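Local coordinates for protein 1,3-1,4-beta-glucanase (Hordeum vulgare, PDB 1AQ0) that hydrolyses the mixed-linkage 1,3-1,4-beta-glucans as a TIM-barrel endoglucanase of glycoside hydrolase family 17, at residues 41-44 with 45-48. Sequence-based numbering, arbitrary orientation.
Sequences QAVG and GTGI
The hydroxyl of Thr46 donates to the carbonyl oxygen of Val43, OG1 lying 2.6 Å from O and tilted 27° from the carbonyl plane. The rotation of Thr46 that sets OG1 between its own backbone N and carbonyl carbon (chi1 61°) turns the hydroxyl back to Val43 O. Three donors converge on that oxygen: besides the hydroxyl, Thr46 N makes a weak bond of 3.4 Å to Val43 O, and a water gives a hydrogen to Val43 O and another to Ile48 O, bridging the two carbonyls. Val43 to Thr46 form a type II beta turn, with Gly45 at its third position, where a side chain would run into Gly44 O. The turn leads the chain from helix 37-43 through Gly47 toward strand 49-54, an alpha-to-beta connection of the family 17 TIM barrel. The tight side is inward: CG2 of Val43 lies 3.6 Å from Thr46 OG1 and 3.9 Å from CB of Ile48, while Ile48 also packs on Phe22 of helix 15-25. OG1 of Thr46 also accepts a weak, fairly straight bond from Ile48 N (3.4 Å, 164°). Replacing Thr46 by a valine would probably leave Val43 O with the water and a weak amide bond, and Ile48 N without its side-chain acceptor. By contrast, Gly45 and Gly47 are both exposed to solvent, and Gly47 makes no contact with 41-44. A backbone hydrogen bond links Gly45 to Lys82.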
ATOM      1  N   GLN A  41      27.188  11.670 -17.520  1.00 14.20           N
ATOM      2  CA  GLN A  41      28.582  11.681 -17.084  1.00 16.81           C
ATOM      3  C   GLN A  41      28.690  12.401 -15.735  1.00 15.61           C
ATOM      4  O   GLN A  41      29.352  11.919 -14.818  1.00 17.89           O
ATOM      5  CB  GLN A  41      29.473  12.352 -18.148  1.00 19.39           C
ATOM      6  CG  GLN A  41      29.697  11.474 -19.403  1.00 31.31           C
ATOM      7  CD  GLN A  41      30.144  12.251 -20.647  1.00 35.55           C
ATOM      8  OE1 GLN A  41      30.961  13.170 -20.567  1.00 38.79           O
ATOM      9  NE2 GLN A  41      29.610  11.867 -21.804  1.00 35.82           N
ATOM     10  N   ALA A  42      27.958  13.503 -15.596  1.00 14.71           N
ATOM     11  CA  ALA A  42      27.966  14.310 -14.377  1.00 14.30           C
ATOM     12  C   ALA A  42      27.215  13.735 -13.168  1.00 13.85           C
ATOM     13  O   ALA A  42      27.578  14.012 -12.025  1.00 15.24           O
ATOM     14  CB  ALA A  42      27.450  15.704 -14.685  1.00 11.93           C
ATOM     15  N   VAL A  43      26.168  12.954 -13.410  1.00 13.76           N
ATOM     16  CA  VAL A  43      25.378  12.391 -12.317  1.00 13.23           C
ATOM     17  C   VAL A  43      25.966  11.106 -11.723  1.00 14.49           C
ATOM     18  O   VAL A  43      25.553  10.669 -10.653  1.00 12.60           O
ATOM     19  CB  VAL A  43      23.890  12.173 -12.756  1.00 12.58           C
ATOM     20  CG1 VAL A  43      23.759  10.965 -13.677  1.00 10.10           C
ATOM     21  CG2 VAL A  43      22.979  12.049 -11.543  1.00 11.33           C
ATOM     22  N   GLY A  44      26.932  10.504 -12.411  1.00 15.60           N
ATOM     23  CA  GLY A  44      27.542   9.282 -11.914  1.00 13.97           C
ATOM     24  C   GLY A  44      28.255   9.456 -10.583  1.00 14.95           C
ATOM     25  O   GLY A  44      28.919  10.466 -10.354  1.00 15.21           O
ATOM     26  N   GLY A  45      28.087   8.485  -9.693  1.00 13.91           N
ATOM     27  CA  GLY A  45      28.737   8.532  -8.392  1.00 16.32           C
ATOM     28  C   GLY A  45      28.196   9.533  -7.384  1.00 16.14           C
ATOM     29  O   GLY A  45      28.817   9.753  -6.339  1.00 16.27           O
ATOM     30  N   THR A  46      27.025  10.103  -7.656  1.00 16.50           N
ATOM     31  CA  THR A  46      26.434  11.095  -6.758  1.00 14.56           C
ATOM     32  C   THR A  46      25.329  10.544  -5.866  1.00 15.62           C
ATOM     33  O   THR A  46      24.918  11.203  -4.911  1.00 18.22           O
ATOM     34  CB  THR A  46      25.829  12.275  -7.535  1.00 16.57           C
ATOM     35  OG1 THR A  46      24.788  11.791  -8.394  1.00 14.10           O
ATOM     36  CG2 THR A  46      26.896  13.005  -8.346  1.00 15.49           C
ATOM     37  N   GLY A  47      24.824   9.362  -6.193  1.00 13.78           N
ATOM     38  CA  GLY A  47      23.753   8.785  -5.398  1.00 15.28           C
ATOM     39  C   GLY A  47      22.369   9.238  -5.841  1.00 15.17           C
ATOM     40  O   GLY A  47      21.365   8.727  -5.347  1.00 15.47           O
ATOM     41  N   ILE A  48      22.307  10.204  -6.754  1.00 13.61           N
ATOM     42  CA  ILE A  48      21.028  10.699  -7.255  1.00  9.46           C
ATOM     43  C   ILE A  48      20.415   9.620  -8.141  1.00  9.73           C
ATOM     44  O   ILE A  48      21.083   9.080  -9.025  1.00 12.54           O
ATOM     45  CB  ILE A  48      21.205  12.016  -8.060  1.00  9.92           C
ATOM     46  CG1 ILE A  48      21.762  13.111  -7.148  1.00  9.07           C
ATOM     47  CG2 ILE A  48      19.869  12.470  -8.654  1.00  8.79           C
ATOM     48  CD1 ILE A  48      22.170  14.363  -7.867  1.00 13.44           C
TER
HETATM   49  O   HOH W   1      23.655   8.514 -10.119  1.00 14.61           O